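Local coordinates for Non-structural protein (Porcine reproductive and respiratory syndrome virus, PDB 3IFU), which combines an N-terminal zinc finger with a papain-like cysteine protease domain and, as the viral leader protease Nsp1alpha, probably suppresses host interferon-beta production, at residues G125-P136 with H157-P168; F82-G90 with L116-C126. All blocks are in the same frame, centred on the assembly; numbering follows the deposited sequence.

Contact 1 (G125-P136 with H157-P168); sequences GCRWYPIVGPVP and HVLTNLPLPQRP
Leu159 lies beneath the indole of Trp128, its CB sitting 3.4 Å from the centroid of the Trp128 six-membered ring and only 11° off the ring normal. With CG turned anti to the backbone N (chi1 176°), the leucine branches spread along the same indole face, and CD1 reaches on to fill the hollow beside CB of Cys126, 3.6 Å away. Pro175 also packs against the side chain of Trp128. On the opposite face of the sheet the ring of Tyr129 is the main bump. Leu164 places CD1 over one of its faces, 3.8 Å from the ring centroid, while Thr160 CG2 comes obliquely against Tyr129 CE2 at 3.5 Å, the two side chains crossing at about a right angle. Strands 127-130 and 157-160 run antiparallel, as the edge and its neighbour in the four-stranded sheet of the papain-like protease domain. Arg127 with Thr160 and Tyr129 with Val158 are the hydrogen-bonded pairs; Val158 N donates to Tyr129 O at 2.9 Å. After the strand, 161-168 curls back over the tyrosine, and the side chain of Pro168 lies alongside it, pointing the same way. Two waters sit at the hydroxyl of Tyr129: one accepts from OH and donates to Thr160 O and Leu162 O, and the other donates to OH and to Leu164 O. Farther along, Val132 CG2 butts against Gln166 CG from the opposite direction (3.4 Å), and Leu162 CD2 nestles against Pro136 CG at 3.7 Å.

Contact 2 (F82-G90 with L116-C126); sequences FPIARMTSG and LKTLQVYERGC
A Schellman motif ending helix 113-118, followed by a type I beta turn from Tyr122 to Gly125, forms the surface on which the end of helix 81-87 rests, within the papain-like protease domain. Ile84 is the main apolar contact from the helix. Its CG2, anti to the backbone N, meets Val121 CG2 at 3.6 Å and also touches Leu119 CD1, whereas its CD1 reaches Leu116 CD2 at 4.0 Å. All three partners cross the isoleucine at about a right angle. Its two branches are divided between the last helical turn and the loop after it. Val140, on strand 140-142, packs against both Ile84 and Met87. One turn farther along, Met87 brings CB to within 3.6 Å of Cys126 SG, and its chain bends at chi3 (-81°), which returns CE toward the same sulfur. The turn holds its shape through backbone bonds from Gly125 N to Tyr122 O and from Cys126 N to Val121 O, and the positive phi of Gly125 suits a residue without a CB. Beyond the helix the contact becomes polar. Arg124 runs extended from CG to NE across Thr88, and Arg97 of helix 94-108 brings a like charge close to its guanidinium. Thr88 O sits at the edge of the Arg124 guanidinium, near its plane, and takes a weak, bent hydrogen bond from NH1 (3.1 Å, 135° at the hydrogen).

Contacts 1 and 2 follow one another along the chain and share Gly125 and Cys126, where the turn after helix 113-118 leads into strand 127-130; their centres are 14 Å apart. Arg127 joins them, with NH1 2.8 Å from Tyr122 O in a probable hydrogen bond and a cation-pi contact to the Tyr122 ring. Met87 wedges in from contact 2, its CE 3.4 Å from Leu159 O and its SD 3.7 Å from Thr160 CA. Each contact also touches the second subunit. Neither supplies a ligand to the zinc held by Cys70, Cys76, His146 and Met180: the side chain of Trp128 is about 10 Å from that of His146, and that of Ile84 about 11 Å from that of Cys76.

Contact 1 (G125-P136 with H157-P168)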
loop_
_atom_site.group_PDB
_atom_site.type_symbol
_atom_site.label_atom_id
_atom_site.label_comp_id
_atom_site.label_asym_id
_atom_site.label_seq_id
_atom_site.Cartn_x
_atom_site.Cartn_y
_atom_site.Cartn_z
ATOM N N GLY A 125 7.067 -7.377 -13.578
ATOM C CA GLY A 125 7.590 -6.134 -13.040
ATOM C C GLY A 125 8.120 -6.073 -11.617
ATOM O O GLY A 125 8.603 -5.021 -11.194
ATOM N N CYS A 126 8.039 -7.166 -10.869
ATOM C CA CYS A 126 8.540 -7.143 -9.499
ATOM C C CYS A 126 10.032 -7.460 -9.457
ATOM O O CYS A 126 10.525 -8.291 -10.216
ATOM C CB CYS A 126 7.773 -8.140 -8.617
ATOM S SG CYS A 126 6.017 -7.775 -8.378
ATOM N N ARG A 127 10.740 -6.788 -8.558
ATOM C CA ARG A 127 12.172 -6.979 -8.398
ATOM C C ARG A 127 12.474 -6.978 -6.915
ATOM O O ARG A 127 11.785 -6.304 -6.153
ATOM C CB ARG A 127 12.931 -5.830 -9.064
ATOM C CG ARG A 127 12.685 -5.686 -10.567
ATOM C CD ARG A 127 13.508 -6.688 -11.388
ATOM N NE ARG A 127 13.205 -6.621 -12.820
ATOM C CZ ARG A 127 12.096 -7.099 -13.389
ATOM N NH1 ARG A 127 11.164 -7.698 -12.662
ATOM N NH2 ARG A 127 11.913 -6.967 -14.696
ATOM N N TRP A 128 13.481 -7.744 -6.500
ATOM C CA TRP A 128 13.883 -7.773 -5.095
ATOM C C TRP A 128 14.925 -6.680 -4.906
ATOM O O TRP A 128 15.642 -6.334 -5.840
ATOM C CB TRP A 128 14.501 -9.120 -4.708
ATOM C CG TRP A 128 13.508 -10.222 -4.528
ATOM C CD1 TRP A 128 13.245 -11.241 -5.399
ATOM C CD2 TRP A 128 12.619 -10.405 -3.413
ATOM N NE1 TRP A 128 12.247 -12.047 -4.899
ATOM C CE2 TRP A 128 11.844 -11.556 -3.681
ATOM C CE3 TRP A 128 12.402 -9.707 -2.216
ATOM C CZ2 TRP A 128 10.863 -12.028 -2.795
ATOM C CZ3 TRP A 128 11.426 -10.175 -1.332
ATOM C CH2 TRP A 128 10.670 -11.324 -1.629
ATOM N N TYR A 129 15.002 -6.128 -3.704
ATOM C CA TYR A 129 15.971 -5.081 -3.424
ATOM C C TYR A 129 16.488 -5.259 -2.013
ATOM O O TYR A 129 15.735 -5.648 -1.112
ATOM C CB TYR A 129 15.331 -3.697 -3.525
ATOM C CG TYR A 129 14.871 -3.295 -4.906
ATOM C CD1 TYR A 129 15.710 -2.585 -5.761
ATOM C CD2 TYR A 129 13.593 -3.620 -5.355
ATOM C CE1 TYR A 129 15.286 -2.204 -7.030
ATOM C CE2 TYR A 129 13.159 -3.250 -6.620
ATOM C CZ TYR A 129 14.006 -2.542 -7.456
ATOM O OH TYR A 129 13.576 -2.176 -8.713
ATOM N N PRO A 130 17.790 -5.009 -1.803
ATOM C CA PRO A 130 18.372 -5.141 -0.464
ATOM C C PRO A 130 17.825 -3.956 0.314
ATOM O O PRO A 130 17.964 -2.821 -0.128
ATOM C CB PRO A 130 19.869 -5.000 -0.719
ATOM C CG PRO A 130 20.022 -5.502 -2.130
ATOM C CD PRO A 130 18.843 -4.877 -2.824
ATOM N N ILE A 131 17.187 -4.204 1.449
ATOM C CA ILE A 131 16.631 -3.101 2.220
ATOM C C ILE A 131 17.754 -2.179 2.690
ATOM O O ILE A 131 18.710 -2.625 3.317
ATOM C CB ILE A 131 15.835 -3.606 3.443
ATOM C CG1 ILE A 131 14.656 -4.465 2.986
ATOM C CG2 ILE A 131 15.336 -2.425 4.250
ATOM C CD1 ILE A 131 13.991 -5.247 4.109
ATOM N N VAL A 132 17.633 -0.896 2.365
ATOM C CA VAL A 132 18.624 0.106 2.744
ATOM C C VAL A 132 17.932 1.350 3.273
ATOM O O VAL A 132 18.576 2.363 3.536
ATOM C CB VAL A 132 19.505 0.528 1.541
ATOM C CG1 VAL A 132 20.557 -0.525 1.264
ATOM C CG2 VAL A 132 18.630 0.751 0.312
ATOM N N GLY A 133 16.614 1.261 3.420
ATOM C CA GLY A 133 15.833 2.384 3.900
ATOM C C GLY A 133 14.347 2.159 3.686
ATOM O O GLY A 133 13.939 1.097 3.223
ATOM N N PRO A 134 13.510 3.151 3.998
ATOM C CA PRO A 134 12.059 3.040 3.837
ATOM C C PRO A 134 11.593 2.942 2.384
ATOM O O PRO A 134 12.141 3.585 1.500
ATOM C CB PRO A 134 11.533 4.317 4.502
ATOM C CG PRO A 134 12.675 4.796 5.357
ATOM C CD PRO A 134 13.872 4.473 4.532
ATOM N N VAL A 135 10.575 2.123 2.149
ATOM C CA VAL A 135 10.003 1.976 0.815
ATOM C C VAL A 135 8.510 2.247 0.917
ATOM O O VAL A 135 7.813 1.642 1.730
ATOM C CB VAL A 135 10.197 0.566 0.237
ATOM C CG1 VAL A 135 9.466 0.457 -1.117
ATOM C CG2 VAL A 135 11.679 0.282 0.060
ATOM N N PRO A 136 7.999 3.167 0.092
ATOM C CA PRO A 136 6.568 3.481 0.136
ATOM C C PRO A 136 5.712 2.445 -0.586
ATOM O O PRO A 136 6.205 1.691 -1.427
ATOM C CB PRO A 136 6.509 4.840 -0.538
ATOM C CG PRO A 136 7.551 4.686 -1.624
ATOM C CD PRO A 136 8.700 4.004 -0.901
ATOM N N HIS A 157 15.347 -8.101 2.445
ATOM C CA HIS A 157 14.954 -7.758 1.085
ATOM C C HIS A 157 13.498 -7.353 0.944
ATOM O O HIS A 157 12.645 -7.753 1.735
ATOM C CB HIS A 157 15.246 -8.935 0.158
ATOM C CG HIS A 157 16.699 -9.268 0.063
ATOM N ND1 HIS A 157 17.577 -8.536 -0.707
ATOM C CD2 HIS A 157 17.443 -10.197 0.707
ATOM C CE1 HIS A 157 18.801 -8.997 -0.527
ATOM N NE2 HIS A 157 18.747 -10.003 0.327
ATOM N N VAL A 158 13.223 -6.544 -0.072
ATOM C CA VAL A 158 11.866 -6.101 -0.338
ATOM C C VAL A 158 11.561 -6.292 -1.816
ATOM O O VAL A 158 12.335 -5.893 -2.681
ATOM C CB VAL A 158 11.668 -4.624 0.044
ATOM C CG1 VAL A 158 12.621 -3.747 -0.748
ATOM C CG2 VAL A 158 10.217 -4.216 -0.194
ATOM N N LEU A 159 10.430 -6.932 -2.088
ATOM C CA LEU A 159 9.979 -7.201 -3.447
ATOM C C LEU A 159 8.994 -6.105 -3.840
ATOM O O LEU A 159 7.936 -5.953 -3.215
ATOM C CB LEU A 159 9.291 -8.565 -3.496
ATOM C CG LEU A 159 8.651 -9.026 -4.805
ATOM C CD1 LEU A 159 9.720 -9.238 -5.859
ATOM C CD2 LEU A 159 7.878 -10.321 -4.559
ATOM N N THR A 160 9.335 -5.331 -4.864
ATOM C CA THR A 160 8.440 -4.269 -5.290
ATOM C C THR A 160 8.479 -4.029 -6.789
ATOM O O THR A 160 9.456 -4.348 -7.461
ATOM C CB THR A 160 8.767 -2.946 -4.565
ATOM O OG1 THR A 160 7.796 -1.953 -4.915
ATOM C CG2 THR A 160 10.155 -2.453 -4.954
ATOM N N ASN A 161 7.400 -3.464 -7.307
ATOM C CA ASN A 161 7.311 -3.164 -8.727
ATOM C C ASN A 161 7.592 -1.686 -8.924
ATOM O O ASN A 161 7.474 -1.162 -10.022
ATOM C CB ASN A 161 5.921 -3.517 -9.276
ATOM C CG ASN A 161 4.807 -2.695 -8.647
ATOM O OD1 ASN A 161 3.667 -2.732 -9.108
ATOM N ND2 ASN A 161 5.128 -1.960 -7.588
ATOM N N LEU A 162 7.971 -1.029 -7.840
ATOM C CA LEU A 162 8.284 0.391 -7.843
ATOM C C LEU A 162 9.680 0.612 -8.451
ATOM O O LEU A 162 10.619 -0.130 -8.153
ATOM C CB LEU A 162 8.235 0.893 -6.397
ATOM C CG LEU A 162 7.687 2.258 -5.995
ATOM C CD1 LEU A 162 6.341 2.522 -6.642
ATOM C CD2 LEU A 162 7.556 2.286 -4.485
ATOM N N PRO A 163 9.831 1.619 -9.328
ATOM C CA PRO A 163 11.141 1.888 -9.944
ATOM C C PRO A 163 12.146 2.494 -8.955
ATOM O O PRO A 163 12.509 3.667 -9.063
ATOM C CB PRO A 163 10.793 2.841 -11.085
ATOM C CG PRO A 163 9.586 3.562 -10.569
ATOM C CD PRO A 163 8.782 2.461 -9.929
ATOM N N LEU A 164 12.599 1.678 -8.006
ATOM C CA LEU A 164 13.531 2.118 -6.971
ATOM C C LEU A 164 14.919 2.557 -7.447
ATOM O O LEU A 164 15.346 2.207 -8.546
ATOM C CB LEU A 164 13.670 1.019 -5.911
ATOM C CG LEU A 164 12.383 0.686 -5.150
ATOM C CD1 LEU A 164 12.705 -0.289 -4.020
ATOM C CD2 LEU A 164 11.757 1.961 -4.596
ATOM N N PRO A 165 15.641 3.331 -6.610
ATOM C CA PRO A 165 16.984 3.843 -6.906
ATOM C C PRO A 165 18.075 2.783 -6.740
ATOM O O PRO A 165 19.078 2.803 -7.449
ATOM C CB PRO A 165 17.134 4.985 -5.911
ATOM C CG PRO A 165 16.491 4.417 -4.705
ATOM C CD PRO A 165 15.207 3.803 -5.280
ATOM N N GLN A 166 17.883 1.869 -5.795
ATOM C CA GLN A 166 18.852 0.803 -5.571
ATOM C C GLN A 166 18.976 -0.005 -6.852
ATOM O O GLN A 166 18.351 0.316 -7.864
ATOM C CB GLN A 166 18.400 -0.128 -4.438
ATOM C CG GLN A 166 18.236 0.547 -3.091
ATOM C CD GLN A 166 16.802 0.527 -2.597
ATOM O OE1 GLN A 166 16.250 -0.535 -2.301
ATOM N NE2 GLN A 166 16.187 1.706 -2.510
ATOM N N ARG A 167 19.775 -1.065 -6.802
ATOM C CA ARG A 167 19.972 -1.913 -7.965
ATOM C C ARG A 167 19.242 -3.228 -7.745
ATOM O O ARG A 167 19.498 -3.937 -6.772
ATOM C CB ARG A 167 21.466 -2.168 -8.185
ATOM C CG ARG A 167 22.363 -1.051 -7.655
ATOM C CD ARG A 167 23.768 -1.098 -8.251
ATOM N NE ARG A 167 24.229 -2.465 -8.492
ATOM C CZ ARG A 167 24.355 -3.004 -9.701
ATOM N NH1 ARG A 167 24.778 -4.256 -9.833
ATOM N NH2 ARG A 167 24.070 -2.284 -10.779
ATOM N N PRO A 168 18.320 -3.572 -8.653
ATOM C CA PRO A 168 17.562 -4.818 -8.527
ATOM C C PRO A 168 18.438 -6.062 -8.525
ATOM O O PRO A 168 19.549 -6.049 -9.054
ATOM C CB PRO A 168 16.621 -4.772 -9.730
ATOM C CG PRO A 168 17.419 -4.022 -10.744
ATOM C CD PRO A 168 18.006 -2.895 -9.922
HETATM O O HOH W 1 10.741 -2.617 -9.379
HETATM O O HOH W 2 14.553 0.105 -10.800
HETATM O O HOH W 3 6.212 -0.677 -3.051
#

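Contact 2 (F82-G90 with L116-C126)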
loop_
_atom_site.group_PDB
_atom_site.type_symbol
_atom_site.label_atom_id
_atom_site.label_comp_id
_atom_site.label_asym_id
_atom_site.label_seq_id
_atom_site.Cartn_x
_atom_site.Cartn_y
_atom_site.Cartn_z
ATOM N N PHE A 82 -1.755 -10.596 -0.964
ATOM C CA PHE A 82 -2.212 -9.319 -1.495
ATOM C C PHE A 82 -1.133 -8.519 -2.245
ATOM O O PHE A 82 -1.366 -8.075 -3.369
ATOM C CB PHE A 82 -2.809 -8.448 -0.382
ATOM C CG PHE A 82 -3.288 -7.115 -0.864
ATOM C CD1 PHE A 82 -4.418 -7.017 -1.669
ATOM C CD2 PHE A 82 -2.565 -5.962 -0.587
ATOM C CE1 PHE A 82 -4.819 -5.791 -2.202
ATOM C CE2 PHE A 82 -2.958 -4.733 -1.113
ATOM C CZ PHE A 82 -4.089 -4.651 -1.925
ATOM N N PRO A 83 0.050 -8.303 -1.635
ATOM C CA PRO A 83 1.100 -7.543 -2.328
ATOM C C PRO A 83 1.500 -8.129 -3.686
ATOM O O PRO A 83 1.686 -7.391 -4.657
ATOM C CB PRO A 83 2.253 -7.564 -1.333
ATOM C CG PRO A 83 1.551 -7.576 -0.036
ATOM C CD PRO A 83 0.457 -8.589 -0.249
ATOM N N ILE A 84 1.643 -9.450 -3.752
ATOM C CA ILE A 84 2.011 -10.097 -5.012
ATOM C C ILE A 84 0.901 -9.911 -6.047
ATOM O O ILE A 84 1.171 -9.668 -7.217
ATOM C CB ILE A 84 2.285 -11.613 -4.826
ATOM C CG1 ILE A 84 3.567 -11.816 -4.014
ATOM C CG2 ILE A 84 2.397 -12.287 -6.178
ATOM C CD1 ILE A 84 3.782 -13.235 -3.540
ATOM N N ALA A 85 -0.346 -10.015 -5.612
ATOM C CA ALA A 85 -1.458 -9.835 -6.528
ATOM C C ALA A 85 -1.575 -8.383 -7.002
ATOM O O ALA A 85 -1.800 -8.138 -8.186
ATOM C CB ALA A 85 -2.757 -10.282 -5.873
ATOM N N ARG A 86 -1.420 -7.418 -6.097
ATOM C CA ARG A 86 -1.540 -6.022 -6.508
ATOM C C ARG A 86 -0.453 -5.558 -7.457
ATOM O O ARG A 86 -0.732 -4.851 -8.421
ATOM C CB ARG A 86 -1.541 -5.065 -5.319
ATOM C CG ARG A 86 -2.031 -3.675 -5.726
ATOM C CD ARG A 86 -3.553 -3.641 -5.675
ATOM N NE ARG A 86 -4.229 -3.010 -6.814
ATOM C CZ ARG A 86 -4.090 -3.382 -8.083
ATOM N NH1 ARG A 86 -3.278 -4.378 -8.405
ATOM N NH2 ARG A 86 -4.811 -2.797 -9.028
ATOM N N MET A 87 0.788 -5.937 -7.172
ATOM C CA MET A 87 1.920 -5.544 -8.000
ATOM C C MET A 87 1.951 -6.311 -9.309
ATOM O O MET A 87 2.659 -5.945 -10.238
ATOM C CB MET A 87 3.227 -5.788 -7.248
ATOM C CG MET A 87 3.237 -5.242 -5.831
ATOM S SD MET A 87 4.853 -5.308 -5.031
ATOM C CE MET A 87 4.913 -6.988 -4.478
ATOM N N THR A 88 1.154 -7.365 -9.385
ATOM C CA THR A 88 1.123 -8.226 -10.557
ATOM C C THR A 88 -0.139 -8.097 -11.436
ATOM O O THR A 88 -0.327 -8.852 -12.389
ATOM C CB THR A 88 1.373 -9.703 -10.091
ATOM O OG1 THR A 88 2.775 -9.908 -9.877
ATOM C CG2 THR A 88 0.918 -10.678 -11.088
ATOM N N SER A 89 -0.988 -7.116 -11.139
ATOM C CA SER A 89 -2.204 -6.909 -11.924
ATOM C C SER A 89 -2.507 -5.429 -12.135
ATOM O O SER A 89 -1.838 -4.561 -11.579
ATOM C CB SER A 89 -3.400 -7.564 -11.234
ATOM O OG SER A 89 -3.603 -7.014 -9.942
ATOM N N GLY A 90 -3.525 -5.153 -12.946
ATOM C CA GLY A 90 -3.929 -3.782 -13.209
ATOM C C GLY A 90 -5.261 -3.495 -12.540
ATOM O O GLY A 90 -5.689 -4.249 -11.665
ATOM N N LEU A 116 6.883 -18.390 -7.184
ATOM C CA LEU A 116 6.974 -17.024 -7.686
ATOM C C LEU A 116 7.143 -17.053 -9.206
ATOM O O LEU A 116 6.687 -16.153 -9.906
ATOM C CB LEU A 116 8.141 -16.279 -7.028
ATOM C CG LEU A 116 7.990 -15.971 -5.535
ATOM C CD1 LEU A 116 9.265 -15.342 -4.998
ATOM C CD2 LEU A 116 6.812 -15.044 -5.323
ATOM N N LYS A 117 7.799 -18.095 -9.711
ATOM C CA LYS A 117 7.993 -18.251 -11.149
ATOM C C LYS A 117 6.655 -18.588 -11.792
ATOM O O LYS A 117 6.315 -18.046 -12.837
ATOM C CB LYS A 117 9.005 -19.360 -11.445
ATOM C CG LYS A 117 10.428 -18.995 -11.071
ATOM C CD LYS A 117 11.369 -20.194 -11.172
ATOM C CE LYS A 117 12.812 -19.813 -10.808
ATOM N NZ LYS A 117 13.710 -21.007 -10.751
ATOM N N THR A 118 5.898 -19.482 -11.163
ATOM C CA THR A 118 4.582 -19.872 -11.674
ATOM C C THR A 118 3.681 -18.630 -11.753
ATOM O O THR A 118 2.864 -18.489 -12.672
ATOM C CB THR A 118 3.911 -20.934 -10.752
ATOM O OG1 THR A 118 4.768 -22.074 -10.627
ATOM C CG2 THR A 118 2.580 -21.385 -11.324
ATOM N N LEU A 119 3.853 -17.734 -10.786
ATOM C CA LEU A 119 3.080 -16.501 -10.713
ATOM C C LEU A 119 3.688 -15.386 -11.561
ATOM O O LEU A 119 3.166 -14.271 -11.592
ATOM C CB LEU A 119 2.963 -16.038 -9.258
ATOM C CG LEU A 119 2.110 -16.906 -8.334
ATOM C CD1 LEU A 119 2.050 -16.271 -6.965
ATOM C CD2 LEU A 119 0.710 -17.050 -8.915
ATOM N N GLN A 120 4.794 -15.690 -12.238
ATOM C CA GLN A 120 5.464 -14.724 -13.107
ATOM C C GLN A 120 5.614 -13.367 -12.455
ATOM O O GLN A 120 5.356 -12.334 -13.077
ATOM C CB GLN A 120 4.681 -14.564 -14.402
ATOM C CG GLN A 120 4.726 -15.767 -15.296
ATOM C CD GLN A 120 3.638 -15.726 -16.336
ATOM O OE1 GLN A 120 3.680 -16.461 -17.324
ATOM N NE2 GLN A 120 2.641 -14.871 -16.115
ATOM N N VAL A 121 6.032 -13.376 -11.198
ATOM C CA VAL A 121 6.220 -12.150 -10.449
ATOM C C VAL A 121 7.271 -11.254 -11.105
ATOM O O VAL A 121 7.076 -10.039 -11.234
ATOM C CB VAL A 121 6.612 -12.486 -8.999
ATOM C CG1 VAL A 121 7.346 -11.331 -8.352
ATOM C CG2 VAL A 121 5.362 -12.819 -8.217
ATOM N N TYR A 122 8.372 -11.855 -11.540
ATOM C CA TYR A 122 9.440 -11.096 -12.172
ATOM C C TYR A 122 9.068 -10.553 -13.565
ATOM O O TYR A 122 9.292 -9.373 -13.860
ATOM C CB TYR A 122 10.704 -11.955 -12.279
ATOM C CG TYR A 122 11.910 -11.184 -12.764
ATOM C CD1 TYR A 122 12.803 -10.609 -11.865
ATOM C CD2 TYR A 122 12.127 -10.984 -14.130
ATOM C CE1 TYR A 122 13.886 -9.846 -12.313
ATOM C CE2 TYR A 122 13.201 -10.224 -14.588
ATOM C CZ TYR A 122 14.076 -9.656 -13.678
ATOM O OH TYR A 122 15.124 -8.889 -14.138
ATOM N N GLU A 123 8.502 -11.401 -14.423
ATOM C CA GLU A 123 8.161 -10.949 -15.764
ATOM C C GLU A 123 7.121 -9.833 -15.709
ATOM O O GLU A 123 7.046 -9.006 -16.618
ATOM C CB GLU A 123 7.644 -12.112 -16.626
ATOM C CG GLU A 123 6.117 -12.259 -16.650
ATOM C CD GLU A 123 5.527 -12.261 -18.069
ATOM O OE1 GLU A 123 5.954 -13.106 -18.890
ATOM O OE2 GLU A 123 4.635 -11.426 -18.363
ATOM N N ARG A 124 6.333 -9.799 -14.639
ATOM C CA ARG A 124 5.301 -8.780 -14.505
ATOM C C ARG A 124 5.776 -7.464 -13.893
ATOM O O ARG A 124 4.977 -6.538 -13.711
ATOM C CB ARG A 124 4.108 -9.340 -13.726
ATOM C CG ARG A 124 3.221 -10.263 -14.571
ATOM C CD ARG A 124 2.376 -11.170 -13.702
ATOM N NE ARG A 124 1.610 -12.145 -14.474
ATOM C CZ ARG A 124 0.391 -11.943 -14.967
ATOM N NH1 ARG A 124 -0.237 -10.789 -14.779
ATOM N NH2 ARG A 124 -0.207 -12.905 -15.653
ATOM N N GLY A 125 7.067 -7.377 -13.578
ATOM C CA GLY A 125 7.590 -6.134 -13.040
ATOM C C GLY A 125 8.120 -6.073 -11.617
ATOM O O GLY A 125 8.603 -5.021 -11.194
ATOM N N CYS A 126 8.039 -7.166 -10.869
ATOM C CA CYS A 126 8.540 -7.143 -9.499
ATOM C C CYS A 126 10.032 -7.460 -9.457
ATOM O O CYS A 126 10.525 -8.291 -10.216
ATOM C CB CYS A 126 7.773 -8.140 -8.617
ATOM S SG CYS A 126 6.017 -7.775 -8.378
#